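Local atomic coordinates of putative flagellar protein FliS (Parabacteroides merdae ATCC 43184, PDB entry 4YOK), a protein that is of unknown function but joins a transthyretin-like (prealbumin-like) N-terminal domain to an E-set-type C-terminal domain and carries a bound magnesium ion. Residues A[118-123]-A[161-166]; A[102-107]-A[194-199]; A[36-41]-A[64-69]; A[82-87]-A[94-99]. All coordinates share one frame; numbering follows the deposited sequence. Where two conformers were deposited one is given.

Contact 1 (A[118-123]-A[161-166]); sequences ASFMIN and GSVNLS
Phe120 and Val163 face each other in an antiparallel hydrogen-bonded pair, and their side chains run side by side on the buried face of the sheet. CG1 of Val163 sits over one face of the Phe120 ring, 4.3 Å from the centroid in a CH-pi contact. Phe120 CG stands between its backbone N and carbonyl carbon (chi1 53°), which lays the ring alongside Val163. The other valine methyl, CG2, meets CD1 of Ile122 at 3.6 Å. A beta-branched residue suits this place because its two methyls serve two neighbours at once. With Val163 cut back to an alanine, a gap is likely to open beside Ile122 CD1 and the phenyl face to lose its methyl cover.

Ala118–Leu165, Phe120–Val163 and Ile122–Gly161 are each tied by two backbone hydrogen bonds. Strand 161-168 is an outer strand of the three-stranded antiparallel sheet, paired with the central strand 115-124, consistent with the E-set-like C-terminal domain; their apolar side chains pack on strands 131-139 and 182-189. At Gly161 (phi/psi 126°/-154°) a CB would press against the carbonyl O of the preceding residue, which calls for glycine.

The opposite face is looser and more open to solvent. Here Ser119 OG lies 2.8 Å from Asn164 OD1, and the selenium of selenomethionine Met121 reaches Ser162 OG at 3.4 Å. Short polar residues suit this side, where Ser162 and Asn164 are exposed.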
loop_
_atom_site.group_PDB
_atom_site.type_symbol
_atom_site.label_atom_id
_atom_site.label_comp_id
_atom_site.label_asym_id
_atom_site.label_seq_id
_atom_site.Cartn_x
_atom_site.Cartn_y
_atom_site.Cartn_z
ATOM N N ALA A 118 0.633 -6.975 -18.434
ATOM C CA ALA A 118 0.521 -5.774 -17.606
ATOM C C ALA A 118 1.188 -4.598 -18.309
ATOM O O ALA A 118 2.379 -4.653 -18.638
ATOM C CB ALA A 118 1.148 -6.009 -16.226
ATOM N N SER A 119 0.386 -3.581 -18.635
ATOM C CA SER A 119 0.883 -2.339 -19.211
ATOM C C SER A 119 0.532 -1.247 -18.227
ATOM O O SER A 119 -0.597 -1.229 -17.741
ATOM C CB SER A 119 0.248 -2.080 -20.579
ATOM O OG SER A 119 0.810 -2.988 -21.509
ATOM N N PHE A 120 1.491 -0.378 -17.879
ATOM C CA PHE A 120 1.255 0.698 -16.909
ATOM C C PHE A 120 2.384 1.695 -16.963
ATOM O O PHE A 120 3.373 1.484 -17.682
ATOM C CB PHE A 120 1.066 0.155 -15.460
ATOM C CG PHE A 120 2.174 -0.750 -14.968
ATOM C CD1 PHE A 120 2.178 -2.106 -15.284
ATOM C CD2 PHE A 120 3.156 -0.271 -14.111
ATOM C CE1 PHE A 120 3.191 -2.945 -14.821
ATOM C CE2 PHE A 120 4.158 -1.121 -13.625
ATOM C CZ PHE A 120 4.194 -2.440 -14.022
HETATM N N MSE A 121 2.209 2.807 -16.261
HETATM C CA MSE A 121 3.204 3.863 -16.162
HETATM C C MSE A 121 3.776 3.924 -14.750
HETATM O O MSE A 121 3.031 3.841 -13.774
HETATM C CB MSE A 121 2.560 5.217 -16.510
HETATM C CG MSE A 121 2.269 5.358 -17.975
HETATM SE SE MSE A 121 3.669 6.441 -18.764
HETATM C CE MSE A 121 3.286 8.143 -17.774
ATOM N N ILE A 122 5.090 4.073 -14.655
ATOM C CA ILE A 122 5.790 4.251 -13.384
ATOM C C ILE A 122 6.321 5.660 -13.407
ATOM O O ILE A 122 7.162 5.992 -14.254
ATOM C CB ILE A 122 6.906 3.210 -13.109
ATOM C CG1 ILE A 122 6.330 1.781 -13.019
ATOM C CG2 ILE A 122 7.684 3.602 -11.811
ATOM C CD1 ILE A 122 7.418 0.673 -13.120
ATOM N N ASN A 123 5.789 6.491 -12.529
ATOM C CA ASN A 123 6.167 7.895 -12.407
ATOM C C ASN A 123 7.097 8.068 -11.221
ATOM O O ASN A 123 6.715 7.736 -10.093
ATOM C CB ASN A 123 4.895 8.750 -12.224
ATOM C CG ASN A 123 3.815 8.411 -13.234
ATOM O OD1 ASN A 123 3.977 8.666 -14.420
ATOM N ND2 ASN A 123 2.768 7.691 -12.810
ATOM N N GLY A 161 8.798 5.280 -16.491
ATOM C CA GLY A 161 8.198 5.518 -17.795
ATOM C C GLY A 161 7.136 4.487 -18.113
ATOM O O GLY A 161 6.551 3.892 -17.202
ATOM N N SER A 162 6.887 4.252 -19.408
ATOM C CA SER A 162 5.894 3.264 -19.844
ATOM C C SER A 162 6.468 1.872 -19.677
ATOM O O SER A 162 7.638 1.648 -19.995
ATOM C CB SER A 162 5.497 3.510 -21.300
ATOM O OG SER A 162 4.875 4.774 -21.422
ATOM N N VAL A 163 5.680 0.949 -19.125
ATOM C CA VAL A 163 6.127 -0.418 -18.873
ATOM C C VAL A 163 5.157 -1.394 -19.568
ATOM O O VAL A 163 3.940 -1.162 -19.569
ATOM C CB VAL A 163 6.219 -0.645 -17.339
ATOM C CG1 VAL A 163 6.559 -2.070 -17.011
ATOM C CG2 VAL A 163 7.246 0.292 -16.715
ATOM N N ASN A 164 5.714 -2.436 -20.215
ATOM C CA ASN A 164 4.958 -3.475 -20.934
ATOM C C ASN A 164 5.544 -4.847 -20.586
ATOM O O ASN A 164 6.623 -5.190 -21.057
ATOM C CB ASN A 164 4.985 -3.203 -22.456
ATOM C CG ASN A 164 4.021 -4.043 -23.249
ATOM O OD1 ASN A 164 2.915 -4.349 -22.794
ATOM N ND2 ASN A 164 4.383 -4.370 -24.488
ATOM N N LEU A 165 4.877 -5.588 -19.700
ATOM C CA LEU A 165 5.377 -6.870 -19.186
ATOM C C LEU A 165 4.431 -8.025 -19.463
ATOM O O LEU A 165 3.205 -7.855 -19.506
ATOM C CB LEU A 165 5.625 -6.776 -17.662
ATOM C CG LEU A 165 6.447 -5.572 -17.173
ATOM C CD1 LEU A 165 6.472 -5.482 -15.661
ATOM C CD2 LEU A 165 7.886 -5.611 -17.688
ATOM N N SER A 166 5.019 -9.211 -19.661
ATOM C CA SER A 166 4.280 -10.464 -19.860
ATOM C C SER A 166 4.939 -11.529 -19.028
ATOM O O SER A 166 6.141 -11.753 -19.162
ATOM C CB SER A 166 4.225 -10.866 -21.329
ATOM O OG SER A 166 3.304 -10.049 -22.025
#

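Contact 2 (A[102-107]-A[194-199]); sequences FMISNE and QAIYSP
Ile104 and Ser198 lie with their CA atoms 6.0 Å apart, in chain parts that run 23° from parallel and share no backbone hydrogen bond, so side chains fill the space between them. Ile104 points toward the other segment. The extended CG1-CD1 arm of this isoleucine lets it reach the backbone of the other sheet, CD1 lying 3.6 Å from Ile196 O and equally near Tyr197 C. Ile196 answers from the other side: CG1 is anti to its backbone N (chi1 -166°), which turns CG2 onto Phe102 O at 3.5 Å, while CD1 meets the selenium of selenomethionine Met103 at 4.1 Å.

At the other end, past the corner the chain turns at Asn106, the bent chain of Glu107 brings OE2 to 3.2 Å from Ser198 CB. OE2 also lies 3.5 Å from Pro199 CD, the two side chains nearly perpendicular. Ser198 uses its hydroxyl elsewhere: OG donates to Pro199 O and accepts from Val185 N.

The contact thus joins two sheets of the C-terminal domain, consistent with an E-set-like sandwich: strand 102-111 pairs with strand 115-124, strand 196-202 with strand 182-189, and Phe102 and Ile104 both pack on Val187 of the latter.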
loop_
_atom_site.group_PDB
_atom_site.type_symbol
_atom_site.label_atom_id
_atom_site.label_comp_id
_atom_site.label_asym_id
_atom_site.label_seq_id
_atom_site.Cartn_x
_atom_site.Cartn_y
_atom_site.Cartn_z
ATOM N N PHE A 102 7.720 6.384 -5.923
ATOM C CA PHE A 102 7.088 6.140 -7.219
ATOM C C PHE A 102 5.572 6.046 -7.112
ATOM O O PHE A 102 5.033 5.701 -6.068
ATOM C CB PHE A 102 7.596 4.805 -7.835
ATOM C CG PHE A 102 9.087 4.796 -8.082
ATOM C CD1 PHE A 102 9.626 5.437 -9.196
ATOM C CD2 PHE A 102 9.956 4.196 -7.172
ATOM C CE1 PHE A 102 11.014 5.485 -9.393
ATOM C CE2 PHE A 102 11.344 4.226 -7.380
ATOM C CZ PHE A 102 11.861 4.895 -8.475
HETATM N N MSE A 103 4.899 6.357 -8.214
HETATM C CA MSE A 103 3.461 6.189 -8.361
HETATM C C MSE A 103 3.233 5.338 -9.616
HETATM O O MSE A 103 3.929 5.508 -10.616
HETATM C CB MSE A 103 2.701 7.537 -8.439
HETATM C CG MSE A 103 2.689 8.318 -7.122
HETATM SE SE MSE A 103 1.597 7.477 -5.690
HETATM C CE MSE A 103 -0.153 7.787 -6.483
ATOM N N ILE A 104 2.254 4.440 -9.549
ATOM C CA ILE A 104 1.833 3.586 -10.654
ATOM C C ILE A 104 0.531 4.178 -11.172
ATOM O O ILE A 104 -0.333 4.525 -10.367
ATOM C CB ILE A 104 1.647 2.109 -10.193
ATOM C CG1 ILE A 104 2.944 1.514 -9.614
ATOM C CG2 ILE A 104 1.089 1.228 -11.328
ATOM C CD1 ILE A 104 2.713 0.231 -8.769
ATOM N N SER A 105 0.381 4.291 -12.496
ATOM C CA SER A 105 -0.856 4.808 -13.086
ATOM C C SER A 105 -1.138 4.123 -14.421
ATOM O O SER A 105 -0.287 3.386 -14.916
ATOM C CB SER A 105 -0.761 6.319 -13.289
ATOM O OG SER A 105 0.216 6.637 -14.262
ATOM N N ASN A 106 -2.344 4.363 -14.988
ATOM C CA ASN A 106 -2.787 3.858 -16.298
ATOM C C ASN A 106 -2.641 2.326 -16.419
ATOM O O ASN A 106 -2.264 1.826 -17.475
ATOM C CB ASN A 106 -1.994 4.567 -17.418
ATOM C CG ASN A 106 -2.667 4.557 -18.769
ATOM O OD1 ASN A 106 -3.904 4.512 -18.889
ATOM N ND2 ASN A 106 -1.853 4.595 -19.819
ATOM N N GLU A 107 -2.950 1.589 -15.351
ATOM C CA GLU A 107 -2.775 0.126 -15.342
ATOM C C GLU A 107 -3.785 -0.606 -16.188
ATOM O O GLU A 107 -4.992 -0.352 -16.114
ATOM C CB GLU A 107 -2.853 -0.458 -13.924
ATOM C CG GLU A 107 -1.924 0.220 -12.943
ATOM C CD GLU A 107 -2.612 1.277 -12.100
ATOM O OE1 GLU A 107 -3.594 1.881 -12.582
ATOM O OE2 GLU A 107 -2.153 1.518 -10.962
ATOM N N GLN A 194 9.096 -1.554 1.766
ATOM C CA GLN A 194 7.758 -1.885 1.283
ATOM C C GLN A 194 7.540 -1.316 -0.096
ATOM O O GLN A 194 8.070 -0.243 -0.397
ATOM C CB GLN A 194 6.697 -1.269 2.238
ATOM C CG GLN A 194 6.406 -2.101 3.506
ATOM C CD GLN A 194 5.854 -3.459 3.150
ATOM O OE1 GLN A 194 4.930 -3.598 2.327
ATOM N NE2 GLN A 194 6.480 -4.497 3.686
ATOM N N ALA A 195 6.772 -2.011 -0.922
ATOM C CA ALA A 195 6.447 -1.533 -2.268
ATOM C C ALA A 195 5.173 -0.677 -2.270
ATOM O O ALA A 195 4.371 -0.709 -1.313
ATOM C CB ALA A 195 6.241 -2.740 -3.195
ATOM N N ILE A 196 4.965 0.050 -3.385
ATOM C CA ILE A 196 3.705 0.734 -3.716
ATOM C C ILE A 196 3.057 -0.162 -4.759
ATOM O O ILE A 196 3.763 -0.849 -5.509
ATOM C CB ILE A 196 3.878 2.209 -4.187
ATOM C CG1 ILE A 196 2.500 2.961 -4.171
ATOM C CG2 ILE A 196 4.567 2.301 -5.550
ATOM C CD1 ILE A 196 2.500 4.229 -3.430
ATOM N N TYR A 197 1.739 -0.216 -4.772
ATOM C CA TYR A 197 1.023 -1.091 -5.686
ATOM C C TYR A 197 -0.022 -0.342 -6.499
ATOM O O TYR A 197 -0.362 0.811 -6.226
ATOM C CB TYR A 197 0.321 -2.193 -4.862
ATOM C CG TYR A 197 1.228 -3.133 -4.083
ATOM C CD1 TYR A 197 1.694 -2.796 -2.815
ATOM C CD2 TYR A 197 1.580 -4.380 -4.600
ATOM C CE1 TYR A 197 2.512 -3.664 -2.094
ATOM C CE2 TYR A 197 2.409 -5.249 -3.897
ATOM C CZ TYR A 197 2.879 -4.881 -2.647
ATOM O OH TYR A 197 3.662 -5.738 -1.942
ATOM N N SER A 198 -0.564 -1.026 -7.488
ATOM C CA SER A 198 -1.749 -0.598 -8.208
ATOM C C SER A 198 -2.964 -0.992 -7.355
ATOM O O SER A 198 -2.800 -1.807 -6.442
ATOM C CB SER A 198 -1.811 -1.330 -9.554
ATOM O OG SER A 198 -2.045 -2.724 -9.384
ATOM N N PRO A 199 -4.197 -0.528 -7.638
ATOM C CA PRO A 199 -5.363 -1.159 -6.982
ATOM C C PRO A 199 -5.437 -2.633 -7.392
ATOM O O PRO A 199 -4.860 -3.025 -8.424
ATOM C CB PRO A 199 -6.568 -0.406 -7.593
ATOM C CG PRO A 199 -5.997 0.829 -8.196
ATOM C CD PRO A 199 -4.626 0.466 -8.647
#

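Contact 3 (A[36-41]-A[64-69]); sequences LYQDGY and GEYRLT
Tyr37 and Arg67 form the antiparallel hydrogen-bonded pair of this contact, and on the outer side of the sheet the guanidinium partly overlaps a face of the ring. The overlap is only tentative, since Arg67 has a second conformer; in the one described the guanidinium plane is turned 15° from the phenol ring, with NH2 3.8 Å above the ring plane and offset toward its rim. The arginine gets there by running out extended and then bending at chi3. A long cation suits this exposed strand position, since its flat end can reach over the tyrosine while remaining in solvent. The backbones beneath are joined by Tyr37 N to Arg67 O, 2.8 Å, and by the return bond from Arg67 N to Tyr37 O.

Gln38 comes over a face of the Tyr66 ring, amide and ring planes 35° apart, with NE2 4.0 Å above the plane. Its CG is anti to the backbone N (chi1 -161°), and this extended course carries the amide to water 1, by a weak bond; the water also accepts from Glu65 N. Part of the tyrosine face would probably be uncovered, and the water left without its amide partner, if Gln38 were an alanine. Water 2 links Asp39 N to Glu65 O.

On the buried side Leu36 CD2 fits between Tyr66 CB (3.8 Å) and Leu68 CD1 (3.9 Å). Strand 64-70 lies between strands 33-37 and 83-88 in a sheet of the N-terminal domain, consistent with its transthyretin-like (prealbumin-like) fold; Leu36 and Tyr66 pack on Leu61, and Leu68 on Phe57, of strand 56-62.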
loop_
_atom_site.group_PDB
_atom_site.type_symbol
_atom_site.label_atom_id
_atom_site.label_comp_id
_atom_site.label_asym_id
_atom_site.label_seq_id
_atom_site.Cartn_x
_atom_site.Cartn_y
_atom_site.Cartn_z
ATOM N N LEU A 36 0.071 6.768 16.560
ATOM C CA LEU A 36 -0.745 7.839 17.154
ATOM C C LEU A 36 -0.129 8.223 18.480
ATOM O O LEU A 36 -0.061 7.378 19.376
ATOM C CB LEU A 36 -2.206 7.383 17.345
ATOM C CG LEU A 36 -3.106 7.456 16.118
ATOM C CD1 LEU A 36 -4.299 6.533 16.281
ATOM C CD2 LEU A 36 -3.616 8.881 15.902
ATOM N N TYR A 37 0.359 9.469 18.592
ATOM C CA TYR A 37 0.996 9.982 19.824
ATOM C C TYR A 37 0.064 10.895 20.582
ATOM O O TYR A 37 -0.715 11.622 19.973
ATOM C CB TYR A 37 2.290 10.759 19.524
ATOM C CG TYR A 37 3.442 9.896 19.067
ATOM C CD1 TYR A 37 3.603 9.570 17.722
ATOM C CD2 TYR A 37 4.392 9.421 19.975
ATOM C CE1 TYR A 37 4.632 8.733 17.300
ATOM C CE2 TYR A 37 5.450 8.610 19.555
ATOM C CZ TYR A 37 5.561 8.267 18.213
ATOM O OH TYR A 37 6.566 7.450 17.752
ATOM N N GLN A 38 0.205 10.913 21.909
ATOM C CA GLN A 38 -0.542 11.820 22.787
ATOM C C GLN A 38 0.438 12.448 23.759
ATOM O O GLN A 38 1.220 11.727 24.379
ATOM C CB GLN A 38 -1.670 11.078 23.524
ATOM C CG GLN A 38 -2.754 12.001 24.070
ATOM C CD GLN A 38 -4.116 11.350 24.144
ATOM O OE1 GLN A 38 -4.259 10.149 24.415
ATOM N NE2 GLN A 38 -5.158 12.149 23.947
ATOM N N ASP A 39 0.454 13.783 23.840
ATOM C CA ASP A 39 1.330 14.503 24.774
ATOM C C ASP A 39 0.508 14.966 25.977
ATOM O O ASP A 39 -0.458 15.715 25.805
ATOM C CB ASP A 39 1.993 15.692 24.081
ATOM N N GLY A 40 0.864 14.475 27.162
ATOM C CA GLY A 40 0.189 14.814 28.417
ATOM C C GLY A 40 0.825 14.180 29.640
ATOM O O GLY A 40 1.754 13.371 29.496
ATOM N N TYR A 41 0.315 14.537 30.860
ATOM C CA TYR A 41 0.757 14.040 32.184
ATOM C C TYR A 41 0.929 12.520 32.156
ATOM O O TYR A 41 1.968 12.007 32.587
ATOM C CB TYR A 41 -0.235 14.452 33.305
ATOM C CG TYR A 41 -0.087 13.692 34.618
ATOM C CD1 TYR A 41 0.777 14.141 35.614
ATOM C CD2 TYR A 41 -0.859 12.566 34.889
ATOM C CE1 TYR A 41 0.905 13.456 36.824
ATOM C CE2 TYR A 41 -0.737 11.874 36.095
ATOM C CZ TYR A 41 0.128 12.335 37.072
ATOM O OH TYR A 41 0.206 11.666 38.281
ATOM N N GLY A 64 -9.860 12.755 22.416
ATOM C CA GLY A 64 -8.732 13.599 22.777
ATOM C C GLY A 64 -7.940 14.039 21.567
ATOM O O GLY A 64 -8.333 13.778 20.425
ATOM N N GLU A 65 -6.812 14.710 21.829
ATOM C CA GLU A 65 -5.918 15.236 20.805
ATOM C C GLU A 65 -4.787 14.251 20.554
ATOM O O GLU A 65 -4.168 13.757 21.496
ATOM C CB GLU A 65 -5.372 16.609 21.229
ATOM C CG GLU A 65 -4.685 17.351 20.097
ATOM C CD GLU A 65 -4.576 18.845 20.314
ATOM O OE1 GLU A 65 -3.654 19.274 21.045
ATOM O OE2 GLU A 65 -5.411 19.588 19.750
ATOM N N TYR A 66 -4.546 13.952 19.277
ATOM C CA TYR A 66 -3.519 13.000 18.851
ATOM C C TYR A 66 -2.660 13.540 17.746
ATOM O O TYR A 66 -3.093 14.413 16.980
ATOM C CB TYR A 66 -4.170 11.709 18.318
ATOM C CG TYR A 66 -4.904 10.892 19.349
ATOM C CD1 TYR A 66 -4.246 9.916 20.092
ATOM C CD2 TYR A 66 -6.272 11.061 19.557
ATOM C CE1 TYR A 66 -4.924 9.144 21.033
ATOM C CE2 TYR A 66 -6.957 10.306 20.507
ATOM C CZ TYR A 66 -6.279 9.353 21.247
ATOM O OH TYR A 66 -6.952 8.598 22.178
ATOM N N ARG A 67 -1.455 12.969 17.636
ATOM C CA ARG A 67 -0.529 13.279 16.551
ATOM C C ARG A 67 -0.304 11.994 15.761
ATOM O O ARG A 67 0.269 11.026 16.272
ATOM C CB ARG A 67 0.792 13.903 17.044
ATOM C CG ARG A 67 1.666 14.420 15.892
ATOM C CD ARG A 67 2.880 15.196 16.376
ATOM N NE ARG A 67 4.010 14.311 16.669
ATOM C CZ ARG A 67 4.351 13.894 17.886
ATOM N NH1 ARG A 67 3.657 14.284 18.950
ATOM N NH2 ARG A 67 5.394 13.091 18.048
ATOM N N LEU A 68 -0.837 11.966 14.517
ATOM C CA LEU A 68 -0.745 10.813 13.627
ATOM C C LEU A 68 0.510 10.930 12.758
ATOM O O LEU A 68 0.663 11.931 12.037
ATOM C CB LEU A 68 -2.009 10.729 12.772
ATOM C CG LEU A 68 -2.058 9.602 11.738
ATOM C CD1 LEU A 68 -2.099 8.212 12.411
ATOM C CD2 LEU A 68 -3.258 9.800 10.844
ATOM N N THR A 69 1.420 9.921 12.835
ATOM C CA THR A 69 2.660 9.992 12.055
ATOM C C THR A 69 3.023 8.659 11.409
ATOM O O THR A 69 2.490 7.609 11.779
ATOM C CB THR A 69 3.824 10.520 12.941
ATOM O OG1 THR A 69 4.961 10.808 12.132
ATOM C CG2 THR A 69 4.224 9.555 14.034
HETATM O O HOH W 1 -5.870 14.833 24.641
HETATM O O HOH W 2 -2.057 15.134 22.900
#

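Contact 4 (A[82-87]-A[94-99]); sequences ESVTVN and VNLEVT. With MG (magnesium ion), chain B.
Glu82 rests its aliphatic stem on the backbone of Glu97 and Val98 while its carboxylate holds a magnesium ion at the margin of the contact. OE1 alone binds the metal, at 2.0 Å; OE2 stays 3.9 Å from it and is instead bonded by water 3, which also meets Thr99 OG1 and so ties the segments together. Waters 4 and 5 are further magnesium ligands, and Ser83 N donates to water 4, which may help to position that water. With CG anti to the carbonyl carbon (chi1 -75°), it lies 3.4 Å from Glu97 O, and the bend at chi2 then turns the carboxylate to the ion. An acidic residue suits the spot, as the cation is likely to offset its charge.

Away from the metal the contact is aliphatic. Val84 presents CG1, which touches Val94 CG2 at 3.9 Å and Leu96 CD1 at 3.8 Å, the side chains interleaving antiparallel. Leu96 CD1 also lies against the backbone of Ser83, 3.7 Å from its carbonyl carbon. Val86 meets Val94 at about a right angle, CG2 to CG1 at 4.0 Å. Compact valines and a leucine suit strands whose side chains must mesh closely.

The strand axes run 163° apart, nearly antiparallel, yet 6.8 Å from each other and without direct hydrogen bonds. Strand 83-88 is the edge of the sheet it shares with strand 64-70, whereas strand 92-97 pairs with strand 9-18 in another. The chain thus passes from one sheet to the other, packing side chains between them as in the beta sandwich of the transthyretin-like fold.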
loop_
_atom_site.group_PDB
_atom_site.type_symbol
_atom_site.label_atom_id
_atom_site.label_comp_id
_atom_site.label_asym_id
_atom_site.label_seq_id
_atom_site.Cartn_x
_atom_site.Cartn_y
_atom_site.Cartn_z
ATOM N N GLU A 82 6.470 12.371 8.376
ATOM C CA GLU A 82 5.255 13.127 8.054
ATOM C C GLU A 82 4.235 12.951 9.174
ATOM O O GLU A 82 4.105 11.846 9.715
ATOM C CB GLU A 82 4.679 12.666 6.694
ATOM C CG GLU A 82 5.469 13.182 5.492
ATOM C CD GLU A 82 5.654 14.690 5.368
ATOM O OE1 GLU A 82 4.877 15.453 5.987
ATOM O OE2 GLU A 82 6.615 15.115 4.690
ATOM N N SER A 83 3.548 14.038 9.557
ATOM C CA SER A 83 2.590 13.994 10.662
ATOM C C SER A 83 1.386 14.936 10.455
ATOM O O SER A 83 1.464 15.881 9.683
ATOM C CB SER A 83 3.283 14.339 11.979
ATOM O OG SER A 83 3.745 15.677 11.975
ATOM N N VAL A 84 0.279 14.654 11.156
ATOM C CA VAL A 84 -0.947 15.474 11.133
ATOM C C VAL A 84 -1.586 15.419 12.539
ATOM O O VAL A 84 -1.573 14.364 13.193
ATOM C CB VAL A 84 -1.928 15.072 9.973
ATOM C CG1 VAL A 84 -2.494 13.665 10.140
ATOM C CG2 VAL A 84 -3.054 16.104 9.802
ATOM N N THR A 85 -2.098 16.571 13.014
ATOM C CA THR A 85 -2.778 16.682 14.305
ATOM C C THR A 85 -4.251 16.315 14.120
ATOM O O THR A 85 -4.914 16.793 13.197
ATOM C CB THR A 85 -2.567 18.064 14.934
ATOM O OG1 THR A 85 -1.164 18.225 15.129
ATOM C CG2 THR A 85 -3.264 18.202 16.292
ATOM N N VAL A 86 -4.723 15.421 14.984
ATOM C CA VAL A 86 -6.071 14.858 15.028
ATOM C C VAL A 86 -6.774 15.321 16.312
ATOM O O VAL A 86 -6.274 15.056 17.405
ATOM C CB VAL A 86 -6.005 13.283 14.980
ATOM C CG1 VAL A 86 -7.387 12.655 15.154
ATOM C CG2 VAL A 86 -5.349 12.770 13.707
ATOM N N ASN A 87 -7.943 15.951 16.186
ATOM C CA ASN A 87 -8.749 16.303 17.353
ATOM C C ASN A 87 -9.948 15.372 17.322
ATOM O O ASN A 87 -10.870 15.583 16.536
ATOM C CB ASN A 87 -9.120 17.793 17.375
ATOM C CG ASN A 87 -8.078 18.634 18.077
ATOM O OD1 ASN A 87 -7.367 19.435 17.457
ATOM N ND2 ASN A 87 -7.944 18.454 19.388
ATOM N N VAL A 94 -9.527 11.758 8.936
ATOM C CA VAL A 94 -8.325 12.517 8.634
ATOM C C VAL A 94 -7.561 11.859 7.462
ATOM O O VAL A 94 -7.832 10.714 7.102
ATOM C CB VAL A 94 -7.455 12.596 9.937
ATOM C CG1 VAL A 94 -6.880 11.223 10.342
ATOM C CG2 VAL A 94 -6.349 13.631 9.809
ATOM N N ASN A 95 -6.654 12.614 6.844
ATOM C CA ASN A 95 -5.748 12.029 5.875
ATOM C C ASN A 95 -4.320 12.376 6.299
ATOM O O ASN A 95 -4.104 13.348 7.026
ATOM C CB ASN A 95 -6.040 12.418 4.421
ATOM C CG ASN A 95 -5.641 13.830 4.078
ATOM O OD1 ASN A 95 -6.108 14.776 4.694
ATOM N ND2 ASN A 95 -4.771 13.993 3.095
ATOM N N LEU A 96 -3.363 11.581 5.852
ATOM C CA LEU A 96 -1.962 11.857 6.136
ATOM C C LEU A 96 -1.201 11.873 4.822
ATOM O O LEU A 96 -1.186 10.867 4.132
ATOM C CB LEU A 96 -1.384 10.817 7.127
ATOM C CG LEU A 96 0.124 10.917 7.402
ATOM C CD1 LEU A 96 0.460 12.201 8.180
ATOM C CD2 LEU A 96 0.638 9.656 8.111
ATOM N N GLU A 97 -0.626 13.040 4.459
ATOM C CA GLU A 97 0.142 13.237 3.215
ATOM C C GLU A 97 1.568 12.761 3.380
ATOM O O GLU A 97 2.251 13.113 4.354
ATOM C CB GLU A 97 0.174 14.727 2.792
ATOM C CG GLU A 97 -1.021 15.186 1.986
ATOM C CD GLU A 97 -1.093 14.683 0.552
ATOM O OE1 GLU A 97 -0.141 14.901 -0.235
ATOM O OE2 GLU A 97 -2.148 14.115 0.204
ATOM N N VAL A 98 2.013 11.929 2.434
ATOM C CA VAL A 98 3.388 11.412 2.396
ATOM C C VAL A 98 3.993 11.677 1.004
ATOM O O VAL A 98 3.280 12.140 0.100
ATOM C CB VAL A 98 3.436 9.912 2.769
ATOM C CG1 VAL A 98 2.895 9.683 4.193
ATOM C CG2 VAL A 98 2.697 9.046 1.720
ATOM N N THR A 99 5.300 11.392 0.834
ATOM C CA THR A 99 5.952 11.575 -0.470
ATOM C C THR A 99 6.428 10.218 -0.974
ATOM O O THR A 99 7.521 9.787 -0.589
ATOM C CB THR A 99 7.100 12.590 -0.427
ATOM O OG1 THR A 99 6.636 13.776 0.224
ATOM C CG2 THR A 99 7.621 12.917 -1.844
HETATM MG MG MG B . 3.344 16.781 6.077
HETATM O O HOH W 3 7.506 13.489 2.765
HETATM O O HOH W 4 3.722 16.863 8.002
HETATM O O HOH W 5 4.660 18.251 5.521
#

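The contacts form two pairs, one in each domain. Contacts 1 and 2, with centres 10 Å apart, meet where strands 102-111 and 115-124 run side by side, with Asn123 N 2.8 Å from Met103 O in a probable hydrogen bond; contact 1 is nested within the chain loop that contact 2 closes. Contacts 3 and 4, centres 12 Å apart, meet where the neighbouring strands 64-70 and 83-88 pair, with a probable hydrogen bond of 2.8 Å between Tyr66 O and Val86 N. Contact 4 carries the magnesium ion, and the side chain of Thr69 in contact 3 is about 9 Å from it. Contact 4 leads directly in sequence into contact 2, their centres about 21 Å apart, whereas contacts 1 and 3 have centres about 41 Å apart.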